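Local coordinates for tetrapyrrole methylase family protein (Chlorobaculum tepidum, PDB 3HH1) that probably methylates the ribose 2'-hydroxyl of a cytidine in 16S rRNA with S-adenosyl-L-methionine, and is represented here by its N-terminal alpha/beta domain, at residues 5-10 / 108-113; 27-32 / 81-86; 33-38 / 55-60. One frame throughout, in Å; residues are numbered along the deposited sequence.

Contact 1 (5-10 / 108-113)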
ATOM      1  N   LYS A   5     -17.661   3.030  15.032  1.00 24.62           N
ATOM      2  CA  LYS A   5     -16.787   2.147  14.298  1.00 23.84           C
ATOM      3  C   LYS A   5     -15.343   2.382  14.765  1.00 23.11           C
ATOM      4  O   LYS A   5     -14.931   3.534  14.987  1.00 23.87           O
ATOM      5  CB  LYS A   5     -16.873   2.458  12.804  1.00 24.23           C
ATOM      6  CG  LYS A   5     -18.203   2.264  12.168  1.00 25.53           C
ATOM      7  CD  LYS A   5     -18.219   2.755  10.703  1.00 27.65           C
ATOM      8  CE  LYS A   5     -19.539   2.400  10.040  1.00 29.25           C
ATOM      9  NZ  LYS A   5     -19.640   2.771   8.613  1.00 31.10           N
ATOM     10  N   GLY A   6     -14.583   1.312  14.905  1.00 20.98           N
ATOM     11  CA  GLY A   6     -13.147   1.417  15.098  1.00 19.88           C
ATOM     12  C   GLY A   6     -12.496   1.766  13.786  1.00 18.90           C
ATOM     13  O   GLY A   6     -13.061   1.571  12.694  1.00 17.75           O
ATOM     14  N   THR A   7     -11.288   2.286  13.907  1.00 18.06           N
ATOM     15  CA  THR A   7     -10.469   2.691  12.786  1.00 17.29           C
ATOM     16  C   THR A   7      -9.357   1.691  12.594  1.00 16.57           C
ATOM     17  O   THR A   7      -8.731   1.244  13.574  1.00 16.02           O
ATOM     18  CB  THR A   7      -9.901   4.102  13.061  1.00 17.46           C
ATOM     19  OG1 THR A   7     -10.985   5.043  13.042  1.00 17.96           O
ATOM     20  CG2 THR A   7      -8.837   4.529  12.020  1.00 18.92           C
ATOM     21  N   LEU A   8      -9.107   1.343  11.324  1.00 15.18           N
ATOM     22  CA  LEU A   8      -7.925   0.602  10.958  1.00 15.26           C
ATOM     23  C   LEU A   8      -6.793   1.618  10.673  1.00 13.22           C
ATOM     24  O   LEU A   8      -6.838   2.338   9.633  1.00 16.36           O
ATOM     25  CB  LEU A   8      -8.156  -0.263   9.744  1.00 15.31           C
ATOM     26  CG  LEU A   8      -6.976  -1.162   9.373  1.00 17.25           C
ATOM     27  CD1 LEU A   8      -6.622  -2.218  10.532  1.00 18.11           C
ATOM     28  CD2 LEU A   8      -7.179  -1.875   8.055  1.00 20.55           C
ATOM     29  N   TYR A   9      -5.818   1.725  11.570  1.00 11.99           N
ATOM     30  CA  TYR A   9      -4.649   2.587  11.352  1.00 12.81           C
ATOM     31  C   TYR A   9      -3.555   1.822  10.648  1.00 14.24           C
ATOM     32  O   TYR A   9      -3.193   0.751  11.091  1.00 16.24           O
ATOM     33  CB  TYR A   9      -4.085   3.092  12.683  1.00 13.10           C
ATOM     34  CG  TYR A   9      -4.994   4.073  13.366  1.00 14.43           C
ATOM     35  CD1 TYR A   9      -5.140   5.354  12.881  1.00 16.57           C
ATOM     36  CD2 TYR A   9      -5.753   3.697  14.472  1.00 14.94           C
ATOM     37  CE1 TYR A   9      -5.978   6.244  13.469  1.00 18.59           C
ATOM     38  CE2 TYR A   9      -6.608   4.570  15.055  1.00 17.66           C
ATOM     39  CZ  TYR A   9      -6.715   5.863  14.573  1.00 18.81           C
ATOM     40  OH  TYR A   9      -7.582   6.764  15.172  1.00 20.04           O
ATOM     41  N   VAL A  10      -3.084   2.321   9.522  1.00 14.85           N
ATOM     42  CA  VAL A  10      -2.005   1.690   8.790  1.00 14.52           C
ATOM     43  C   VAL A  10      -0.707   2.439   9.157  1.00 16.94           C
ATOM     44  O   VAL A  10      -0.532   3.632   8.833  1.00 18.54           O
ATOM     45  CB  VAL A  10      -2.259   1.694   7.275  1.00 14.70           C
ATOM     46  CG1 VAL A  10      -1.147   0.954   6.594  1.00 13.37           C
ATOM     47  CG2 VAL A  10      -3.643   1.029   6.963  1.00 12.28           C
ATOM     48  N   GLY A 108     -17.121  -0.432   4.917  1.00 19.52           N
ATOM     49  CA  GLY A 108     -17.493   0.909   5.313  1.00 19.49           C
ATOM     50  C   GLY A 108     -16.806   1.357   6.595  1.00 20.12           C
ATOM     51  O   GLY A 108     -17.308   2.240   7.300  1.00 20.61           O
ATOM     52  N   LEU A 109     -15.641   0.781   6.873  1.00 19.05           N
ATOM     53  CA  LEU A 109     -14.879   1.114   8.066  1.00 20.24           C
ATOM     54  C   LEU A 109     -13.696   2.015   7.696  1.00 21.79           C
ATOM     55  O   LEU A 109     -13.110   1.859   6.637  1.00 19.97           O
ATOM     56  CB  LEU A 109     -14.407  -0.177   8.746  1.00 19.51           C
ATOM     57  CG  LEU A 109     -15.538  -1.139   9.160  1.00 17.68           C
ATOM     58  CD1 LEU A 109     -14.957  -2.554   9.480  1.00 16.64           C
ATOM     59  CD2 LEU A 109     -16.283  -0.592  10.367  1.00 19.82           C
ATOM     60  N   PRO A 110     -13.342   2.955   8.580  1.00 26.08           N
ATOM     61  CA  PRO A 110     -12.315   3.950   8.290  1.00 26.93           C
ATOM     62  C   PRO A 110     -10.917   3.341   8.242  1.00 27.66           C
ATOM     63  O   PRO A 110     -10.607   2.476   9.061  1.00 27.33           O
ATOM     64  CB  PRO A 110     -12.409   4.929   9.457  1.00 28.61           C
ATOM     65  CG  PRO A 110     -13.412   4.479  10.339  1.00 27.55           C
ATOM     66  CD  PRO A 110     -14.044   3.233   9.839  1.00 27.44           C
ATOM     67  N   VAL A 111     -10.138   3.723   7.242  1.00 27.64           N
ATOM     68  CA  VAL A 111      -8.759   3.242   7.095  1.00 27.61           C
ATOM     69  C   VAL A 111      -7.903   4.501   7.016  1.00 29.44           C
ATOM     70  O   VAL A 111      -8.130   5.337   6.129  1.00 30.19           O
ATOM     71  CB  VAL A 111      -8.556   2.385   5.849  1.00 27.72           C
ATOM     72  CG1 VAL A 111      -7.076   1.952   5.729  1.00 27.00           C
ATOM     73  CG2 VAL A 111      -9.524   1.123   5.886  1.00 24.99           C
ATOM     74  N   VAL A 112      -6.993   4.648   7.967  1.00 28.66           N
ATOM     75  CA  VAL A 112      -6.257   5.888   8.171  1.00 30.33           C
ATOM     76  C   VAL A 112      -4.769   5.648   8.211  1.00 28.81           C
ATOM     77  O   VAL A 112      -4.275   4.869   9.031  1.00 28.11           O
ATOM     78  CB  VAL A 112      -6.684   6.557   9.494  1.00 28.83           C
ATOM     79  CG1 VAL A 112      -5.812   7.833   9.794  1.00 32.10           C
ATOM     80  CG2 VAL A 112      -8.173   6.864   9.440  1.00 32.95           C
ATOM     81  N   PRO A 113      -4.024   6.349   7.347  1.00 29.69           N
ATOM     82  CA  PRO A 113      -2.572   6.171   7.373  1.00 29.60           C
ATOM     83  C   PRO A 113      -1.932   6.911   8.545  1.00 30.95           C
ATOM     84  O   PRO A 113      -2.382   8.006   8.877  1.00 30.29           O
ATOM     85  CB  PRO A 113      -2.134   6.781   6.037  1.00 30.77           C
ATOM     86  CG  PRO A 113      -3.196   7.801   5.692  1.00 31.37           C
ATOM     87  CD  PRO A 113      -4.477   7.254   6.270  1.00 30.36           C
TER
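Thr7, Tyr9 and Val112 make the dense part of this contact, on one face of a parallel strand pair. Thr7 CG2 meets Val112 CG2 at 3.5 Å. This methyl also lies over the Tyr9 ring centre, 3.5 Å above its plane. It gets there because CG2 is anti to the backbone N, which leaves OG1 (chi1 -68°) on the side of the Pro110 ring. Tyr9 runs alongside Val112, pointing the same way, with CD1 3.9 Å from Val112 CB. Without the threonine methyl, as with an alanine here, the ring face and Val112 CG2 would probably lose the group they share. Pro110 CD lies against Gly6 O, which is buried without a hydrogen-bonding partner. Leu8 N bonds to Pro110 O, Val112 N to Leu8 O and Val10 N to Val112 O, each at 2.9 Å. These bonds join strand 8-13 to 111-114, an edge strand within this chain, in the five-stranded parallel sheet of the methylase's N-terminal alpha/beta domain. On the other face Val10 CG2 packs on Val111 CG1. Helix 98-106 covers Leu8 and Val111, and Ile93 of the second subunit reaches Val10, Val111 and Pro113. The solvent side is looser. Extended Lys5 passes over Leu109 CD2, and its NZ bonds to Gly108 O at 2.7 Å, tilted 33° from the carbonyl plane. Gly108, with positive phi, closes the C-terminal end of helix 98-106 in a Schellman motif.

Contact 2 (27-32 / 81-86)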
ATOM      1  N   ASN A  27       2.635   5.523  19.704  1.00 15.92           N
ATOM      2  CA  ASN A  27       1.511   5.595  20.644  1.00 18.20           C
ATOM      3  C   ASN A  27       0.316   4.854  20.053  1.00 17.15           C
ATOM      4  O   ASN A  27      -0.434   4.207  20.778  1.00 17.25           O
ATOM      5  CB  ASN A  27       1.163   7.021  20.928  1.00 17.78           C
ATOM      6  CG  ASN A  27       0.356   7.196  22.184  1.00 23.69           C
ATOM      7  OD1 ASN A  27      -0.756   7.670  22.136  1.00 28.30           O
ATOM      8  ND2 ASN A  27       0.922   6.823  23.303  1.00 25.69           N
ATOM      9  N   THR A  28       0.161   4.970  18.742  1.00 16.45           N
ATOM     10  CA  THR A  28      -0.890   4.252  18.029  1.00 16.54           C
ATOM     11  C   THR A  28      -0.756   2.764  18.211  1.00 17.31           C
ATOM     12  O   THR A  28      -1.749   2.097  18.564  1.00 17.93           O
ATOM     13  CB  THR A  28      -0.956   4.618  16.547  1.00 18.01           C
ATOM     14  OG1 THR A  28      -1.217   6.035  16.450  1.00 18.99           O
ATOM     15  CG2 THR A  28      -2.099   3.793  15.829  1.00 16.64           C
ATOM     16  N   LEU A  29       0.448   2.241  18.021  1.00 16.37           N
ATOM     17  CA  LEU A  29       0.712   0.831  18.215  1.00 17.33           C
ATOM     18  C   LEU A  29       0.543   0.444  19.683  1.00 18.10           C
ATOM     19  O   LEU A  29      -0.018  -0.610  19.991  1.00 19.33           O
ATOM     20  CB  LEU A  29       2.127   0.488  17.797  1.00 17.01           C
ATOM     21  CG  LEU A  29       2.425   0.728  16.311  1.00 18.63           C
ATOM     22  CD1 LEU A  29       3.908   0.446  16.075  1.00 22.33           C
ATOM     23  CD2 LEU A  29       1.567  -0.055  15.341  1.00 21.77           C
ATOM     24  N   ARG A  30       1.020   1.312  20.578  1.00 16.47           N
ATOM     25  CA  ARG A  30       0.990   0.991  22.002  1.00 17.19           C
ATOM     26  C   ARG A  30      -0.441   0.750  22.511  1.00 16.80           C
ATOM     27  O   ARG A  30      -0.674  -0.158  23.351  1.00 16.96           O
ATOM     28  CB  ARG A  30       1.697   2.107  22.778  1.00 17.08           C
ATOM     29  CG  ARG A  30       1.921   1.797  24.192  1.00 19.37           C
ATOM     30  CD  ARG A  30       2.608   2.932  24.952  1.00 22.77           C
ATOM     31  NE  ARG A  30       3.868   3.398  24.397  1.00 22.81           N
ATOM     32  CZ  ARG A  30       5.046   2.784  24.515  1.00 25.99           C
ATOM     33  NH1 ARG A  30       6.115   3.345  23.982  1.00 28.37           N
ATOM     34  NH2 ARG A  30       5.181   1.630  25.152  1.00 24.86           N
ATOM     35  N   ASN A  31      -1.379   1.579  22.046  1.00 16.53           N
ATOM     36  CA  ASN A  31      -2.746   1.563  22.549  1.00 16.28           C
ATOM     37  C   ASN A  31      -3.791   0.918  21.672  1.00 16.37           C
ATOM     38  O   ASN A  31      -4.971   1.014  21.954  1.00 15.82           O
ATOM     39  CB  ASN A  31      -3.155   3.011  22.888  1.00 16.09           C
ATOM     40  CG  ASN A  31      -2.217   3.625  23.970  1.00 17.78           C
ATOM     41  OD1 ASN A  31      -1.707   2.904  24.864  1.00 22.10           O
ATOM     42  ND2 ASN A  31      -1.998   4.937  23.893  1.00 20.02           N
ATOM     43  N   ALA A  32      -3.359   0.264  20.591  1.00 16.80           N
ATOM     44  CA  ALA A  32      -4.285  -0.369  19.662  1.00 17.43           C
ATOM     45  C   ALA A  32      -4.985  -1.522  20.296  1.00 17.38           C
ATOM     46  O   ALA A  32      -4.416  -2.201  21.130  1.00 17.77           O
ATOM     47  CB  ALA A  32      -3.500  -0.874  18.400  1.00 17.58           C
ATOM     48  N   ASP A  81     -10.066   0.142  17.735  1.00 18.81           N
ATOM     49  CA  ASP A  81      -9.062   0.360  16.712  1.00 18.96           C
ATOM     50  C   ASP A  81      -8.164  -0.845  16.522  1.00 17.72           C
ATOM     51  O   ASP A  81      -7.954  -1.640  17.446  1.00 20.52           O
ATOM     52  CB  ASP A  81      -8.239   1.575  17.065  1.00 19.64           C
ATOM     53  CG  ASP A  81      -9.098   2.784  17.317  1.00 23.21           C
ATOM     54  OD1 ASP A  81     -10.268   2.801  16.825  1.00 29.88           O
ATOM     55  OD2 ASP A  81      -8.617   3.715  18.019  1.00 26.90           O
ATOM     56  N   VAL A  82      -7.626  -0.959  15.325  1.00 17.45           N
ATOM     57  CA  VAL A  82      -6.639  -1.974  14.991  1.00 16.62           C
ATOM     58  C   VAL A  82      -5.518  -1.279  14.242  1.00 16.69           C
ATOM     59  O   VAL A  82      -5.808  -0.400  13.451  1.00 15.00           O
ATOM     60  CB  VAL A  82      -7.271  -3.068  14.089  1.00 16.66           C
ATOM     61  CG1 VAL A  82      -6.213  -4.059  13.594  1.00 14.75           C
ATOM     62  CG2 VAL A  82      -8.385  -3.802  14.839  1.00 17.56           C
ATOM     63  N   ALA A  83      -4.254  -1.671  14.486  1.00 15.59           N
ATOM     64  CA  ALA A  83      -3.137  -1.107  13.766  1.00 16.09           C
ATOM     65  C   ALA A  83      -2.594  -2.181  12.838  1.00 15.23           C
ATOM     66  O   ALA A  83      -2.301  -3.261  13.297  1.00 16.80           O
ATOM     67  CB  ALA A  83      -2.028  -0.630  14.739  1.00 16.05           C
ATOM     68  N   LEU A  84      -2.546  -1.897  11.549  1.00 16.96           N
ATOM     69  CA  LEU A  84      -1.906  -2.790  10.571  1.00 16.95           C
ATOM     70  C   LEU A  84      -0.484  -2.251  10.352  1.00 16.99           C
ATOM     71  O   LEU A  84      -0.307  -1.104   9.968  1.00 15.92           O
ATOM     72  CB  LEU A  84      -2.702  -2.771   9.255  1.00 17.32           C
ATOM     73  CG  LEU A  84      -2.082  -3.501   8.064  1.00 19.06           C
ATOM     74  CD1 LEU A  84      -1.842  -4.935   8.393  1.00 20.42           C
ATOM     75  CD2 LEU A  84      -3.073  -3.347   6.906  1.00 23.16           C
ATOM     76  N   VAL A  85       0.517  -3.081  10.630  0.50 17.38           N
ATOM     77  CA  VAL A  85       1.874  -2.680  10.395  0.50 18.56           C
ATOM     78  C   VAL A  85       2.259  -3.138   8.998  0.50 19.97           C
ATOM     79  O   VAL A  85       1.858  -4.199   8.526  0.50 18.99           O
ATOM     80  CB  VAL A  85       2.839  -3.218  11.457  0.50 18.88           C
ATOM     81  CG1 VAL A  85       2.455  -2.647  12.835  0.50 18.36           C
ATOM     82  CG2 VAL A  85       2.819  -4.703  11.471  0.50 19.69           C
ATOM     83  N   THR A  86       3.000  -2.287   8.322  1.00 21.48           N
ATOM     84  CA  THR A  86       3.540  -2.613   7.031  1.00 24.49           C
ATOM     85  C   THR A  86       4.974  -2.160   7.078  1.00 25.95           C
ATOM     86  O   THR A  86       5.371  -1.436   7.989  1.00 25.96           O
ATOM     87  CB  THR A  86       2.773  -1.926   5.866  1.00 25.98           C
ATOM     88  OG1 THR A  86       2.875  -0.499   5.979  1.00 29.51           O
ATOM     89  CG2 THR A  86       1.290  -2.347   5.864  1.00 28.25           C
TER
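Leu29 and Ala32 carry helix 23-31 and the turn after it onto the middle strand of the sheet, 82-87. No hydrogen bond crosses between the two segments, and the touching side chains are apolar. Along 27-32, Thr28 comes first, but it stays just short of segment 81-86. Its OG1 is taken by Arg24 O, one turn back in the helix. Leu29 makes the main contact through one branch. Its CG stands beside the backbone N (chi1 -63°) and chi2 is extended, which brings CD2 to the strand. CD2 lies 3.7 Å from Ala83 CB and, in one of two modelled valine conformers, 3.7 Å from Val85 CG1. Arg30 makes no contact with the strand, and its NH2 bonds to Phe50 O. Ala32 follows, and its CB points at the strand, 4.0 Å from Ala83 CB. The small side chains of Ala32 and Ala83 are consistent with the turn's close approach (CA atoms of Ala32 and Val82 5.5 Å apart). Beyond them, Ala32 C is 4.1 Å from Asp81 O. The carboxylate of Asp81 is engaged by Thr7 N, just before strand 8-13. The other face of strand 82-87 bears Val82 and Leu84, which point away from the helix. Helix 23-31 links parallel strands 8-13 and 34-37 as a beta-alpha-beta crossover, with strand 82-87 lying between them in the sheet. Leu29 is enclosed further by Val11 of strand 8-13, Ile35 of strand 34-37 and Leu46 of helix 40-49. Helix 23-31 thus rests across the three central strands, with helix 40-49 next to it.

Contact 3 (33-38 / 55-60)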
ATOM      1  N   GLY A  33      -6.217  -1.790  19.869  1.00 17.91           N
ATOM      2  CA  GLY A  33      -6.935  -2.966  20.363  1.00 17.99           C
ATOM      3  C   GLY A  33      -6.254  -4.242  19.900  1.00 17.27           C
ATOM      4  O   GLY A  33      -6.306  -5.265  20.590  1.00 17.82           O
ATOM      5  N   ALA A  34      -5.620  -4.199  18.733  1.00 16.33           N
ATOM      6  CA  ALA A  34      -4.859  -5.373  18.233  1.00 15.70           C
ATOM      7  C   ALA A  34      -3.936  -4.848  17.188  1.00 17.17           C
ATOM      8  O   ALA A  34      -4.177  -3.772  16.620  1.00 15.94           O
ATOM      9  CB  ALA A  34      -5.786  -6.442  17.606  1.00 16.77           C
ATOM     10  N   ILE A  35      -2.886  -5.607  16.915  1.00 16.41           N
ATOM     11  CA  ILE A  35      -1.970  -5.252  15.860  1.00 17.28           C
ATOM     12  C   ILE A  35      -2.026  -6.357  14.833  1.00 17.57           C
ATOM     13  O   ILE A  35      -1.865  -7.522  15.192  1.00 20.00           O
ATOM     14  CB  ILE A  35      -0.565  -5.050  16.436  1.00 18.29           C
ATOM     15  CG1 ILE A  35      -0.564  -3.788  17.350  1.00 18.92           C
ATOM     16  CG2 ILE A  35       0.497  -4.950  15.306  1.00 18.29           C
ATOM     17  CD1 ILE A  35       0.743  -3.387  17.879  1.00 24.72           C
ATOM     18  N   ALA A  36      -2.243  -6.001  13.569  1.00 18.40           N
ATOM     19  CA  ALA A  36      -2.321  -6.990  12.471  1.00 18.37           C
ATOM     20  C   ALA A  36      -1.040  -6.892  11.700  1.00 19.69           C
ATOM     21  O   ALA A  36      -0.531  -5.779  11.443  1.00 18.60           O
ATOM     22  CB  ALA A  36      -3.498  -6.682  11.564  1.00 19.25           C
ATOM     23  N   CYS A  37      -0.473  -8.034  11.332  1.00 19.58           N
ATOM     24  CA  CYS A  37       0.806  -7.980  10.688  1.00 22.31           C
ATOM     25  C   CYS A  37       0.989  -9.212   9.863  1.00 22.97           C
ATOM     26  O   CYS A  37       0.400 -10.249  10.147  1.00 22.62           O
ATOM     27  CB  CYS A  37       1.935  -7.865  11.719  1.00 22.65           C
ATOM     28  SG  CYS A  37       1.906  -9.201  12.948  1.00 32.03           S
ATOM     29  N   GLU A  38       1.784  -9.090   8.817  1.00 23.95           N
ATOM     30  CA  GLU A  38       2.054 -10.242   7.975  1.00 27.03           C
ATOM     31  C   GLU A  38       3.339 -10.933   8.431  1.00 27.24           C
ATOM     32  O   GLU A  38       3.516 -12.129   8.230  1.00 28.25           O
ATOM     33  CB  GLU A  38       2.075  -9.805   6.499  1.00 27.41           C
ATOM     34  CG  GLU A  38       1.958 -10.929   5.520  1.00 33.68           C
ATOM     35  CD  GLU A  38       3.239 -11.178   4.797  1.00 38.88           C
ATOM     36  OE1 GLU A  38       4.139 -10.298   4.877  1.00 42.80           O
ATOM     37  OE2 GLU A  38       3.346 -12.242   4.148  1.00 43.28           O
ATOM     38  N   LYS A  55       0.207  -7.226  23.831  1.00 20.04           N
ATOM     39  CA  LYS A  55      -0.665  -6.861  22.746  1.00 20.56           C
ATOM     40  C   LYS A  55      -1.261  -8.070  22.000  1.00 19.91           C
ATOM     41  O   LYS A  55      -0.556  -9.026  21.666  1.00 20.21           O
ATOM     42  CB  LYS A  55       0.143  -6.021  21.786  1.00 20.81           C
ATOM     43  CG  LYS A  55      -0.602  -5.307  20.703  1.00 22.33           C
ATOM     44  CD  LYS A  55      -1.673  -4.304  21.186  1.00 24.24           C
ATOM     45  CE  LYS A  55      -1.105  -3.132  21.904  1.00 22.28           C
ATOM     46  NZ  LYS A  55      -2.154  -2.412  22.657  1.00 19.94           N
ATOM     47  N   ARG A  56      -2.538  -8.010  21.683  1.00 18.87           N
ATOM     48  CA  ARG A  56      -3.143  -9.055  20.818  1.00 19.13           C
ATOM     49  C   ARG A  56      -2.627  -8.864  19.388  1.00 18.85           C
ATOM     50  O   ARG A  56      -2.767  -7.797  18.806  1.00 16.39           O
ATOM     51  CB  ARG A  56      -4.648  -8.979  20.826  1.00 19.04           C
ATOM     52  CG  ARG A  56      -5.317 -10.008  19.988  1.00 21.60           C
ATOM     53  CD  ARG A  56      -6.804  -9.781  19.865  1.00 23.58           C
ATOM     54  NE  ARG A  56      -7.356 -10.761  18.944  1.00 23.23           N
ATOM     55  CZ  ARG A  56      -8.623 -10.800  18.571  1.00 26.31           C
ATOM     56  NH1 ARG A  56      -9.488  -9.922  19.040  1.00 27.69           N
ATOM     57  NH2 ARG A  56      -9.021 -11.710  17.710  1.00 27.20           N
ATOM     58  N   LEU A  57      -2.077  -9.931  18.823  1.00 19.85           N
ATOM     59  CA  LEU A  57      -1.570  -9.889  17.451  1.00 20.24           C
ATOM     60  C   LEU A  57      -2.488 -10.683  16.555  1.00 20.45           C
ATOM     61  O   LEU A  57      -2.916 -11.789  16.921  1.00 21.07           O
ATOM     62  CB  LEU A  57      -0.172 -10.487  17.365  1.00 21.14           C
ATOM     63  CG  LEU A  57       0.941  -9.794  18.132  1.00 24.68           C
ATOM     64  CD1 LEU A  57       2.256 -10.472  17.742  1.00 27.24           C
ATOM     65  CD2 LEU A  57       0.956  -8.267  17.881  1.00 27.26           C
ATOM     66  N   VAL A  58      -2.777 -10.155  15.372  1.00 18.93           N
ATOM     67  CA  VAL A  58      -3.508 -10.918  14.338  1.00 19.96           C
ATOM     68  C   VAL A  58      -2.527 -11.178  13.197  1.00 20.40           C
ATOM     69  O   VAL A  58      -2.052 -10.254  12.575  1.00 21.34           O
ATOM     70  CB  VAL A  58      -4.721 -10.143  13.819  1.00 19.45           C
ATOM     71  CG1 VAL A  58      -5.411 -10.925  12.638  1.00 21.56           C
ATOM     72  CG2 VAL A  58      -5.712  -9.872  14.977  1.00 20.61           C
ATOM     73  N   SER A  59      -2.157 -12.421  12.965  1.00 21.51           N
ATOM     74  CA  SER A  59      -1.125 -12.699  12.017  1.00 22.79           C
ATOM     75  C   SER A  59      -1.765 -13.164  10.704  1.00 22.76           C
ATOM     76  O   SER A  59      -2.556 -14.096  10.676  1.00 23.29           O
ATOM     77  CB  SER A  59      -0.151 -13.716  12.584  1.00 23.88           C
ATOM     78  OG  SER A  59      -0.752 -14.973  12.592  1.00 29.79           O
ATOM     79  N   TYR A  60      -1.434 -12.468   9.639  1.00 22.36           N
ATOM     80  CA  TYR A  60      -1.940 -12.742   8.321  1.00 23.36           C
ATOM     81  C   TYR A  60      -1.103 -13.788   7.587  1.00 23.65           C
ATOM     82  O   TYR A  60       0.089 -13.623   7.437  1.00 23.71           O
ATOM     83  CB  TYR A  60      -1.975 -11.441   7.517  1.00 23.45           C
ATOM     84  CG  TYR A  60      -2.573 -11.622   6.140  1.00 25.41           C
ATOM     85  CD1 TYR A  60      -3.955 -11.509   5.951  1.00 27.85           C
ATOM     86  CD2 TYR A  60      -1.788 -11.948   5.052  1.00 26.78           C
ATOM     87  CE1 TYR A  60      -4.535 -11.709   4.703  1.00 27.83           C
ATOM     88  CE2 TYR A  60      -2.360 -12.147   3.784  1.00 28.12           C
ATOM     89  CZ  TYR A  60      -3.742 -12.013   3.626  1.00 29.51           C
ATOM     90  OH  TYR A  60      -4.343 -12.197   2.405  1.00 32.47           O
TER
HETATM   91  O   HOH W   1      -4.318  -5.967  22.492  1.00 20.65           O
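The Tyr60 ring meets Glu38 at its edge. Glu38 CG lies near the ring plane, 3.9 Å from Tyr60 CD2. The carboxylate and the ring are turned 56° apart. Tyr60 also packs on Thr99 and Met100 of helix 98-106. At the start of the pair, Lys55 crosses Ile35 at about a right angle. Its CG, anti to the backbone N, lies 3.7 Å from Ile35 CD1. Bends further out in the chain turn NZ back to Ala32 O and Arg30 O. Leu57 CD2 touches Ile35 CB at 3.8 Å on the same face of the sheet. Strands 34-37 and 57-59 are the two strands of a beta-alpha-beta unit, with helix 40-49 as the crossover. That helix covers the face of Ile35, Cys37, Leu57 and Ser59, while helix 65-77 covers Ala34 and Val58. Four backbone bonds join the strands: Ile35 N to Arg56 O, Val58 N to Ile35 O, Cys37 N to Val58 O, and Tyr60 N to Cys37 O. The last is nearly straight, 174° at the hydrogen. Before the first of them, a water donates to Gly33 O and accepts from Arg56 N, both at 2.8 Å. Arg56 extends along Ala34 to Gln71, and its CD is 4.2 Å from Ala34 CB.

In the fold
From the N terminus, strand 8-13 opens the loop that contact 1 closes with strand 111-114, almost at the end of this fragment. Helix 23-31 follows, and contact 2 closes a shorter loop when strand 82-87 passes beneath that helix. Strand 34-37 comes next, and contact 3 closes the shortest loop, at strand 57-59. The three loops nest: contact 3 inside contact 2, and contact 2 inside contact 1. Contacts 1 and 3 lie at opposite edges of the sheet, their centres about 15 Å apart. Contact 2 joins them: strand 82-87 is hydrogen-bonded to strand 8-13 on one flank and to strand 34-37 on the other.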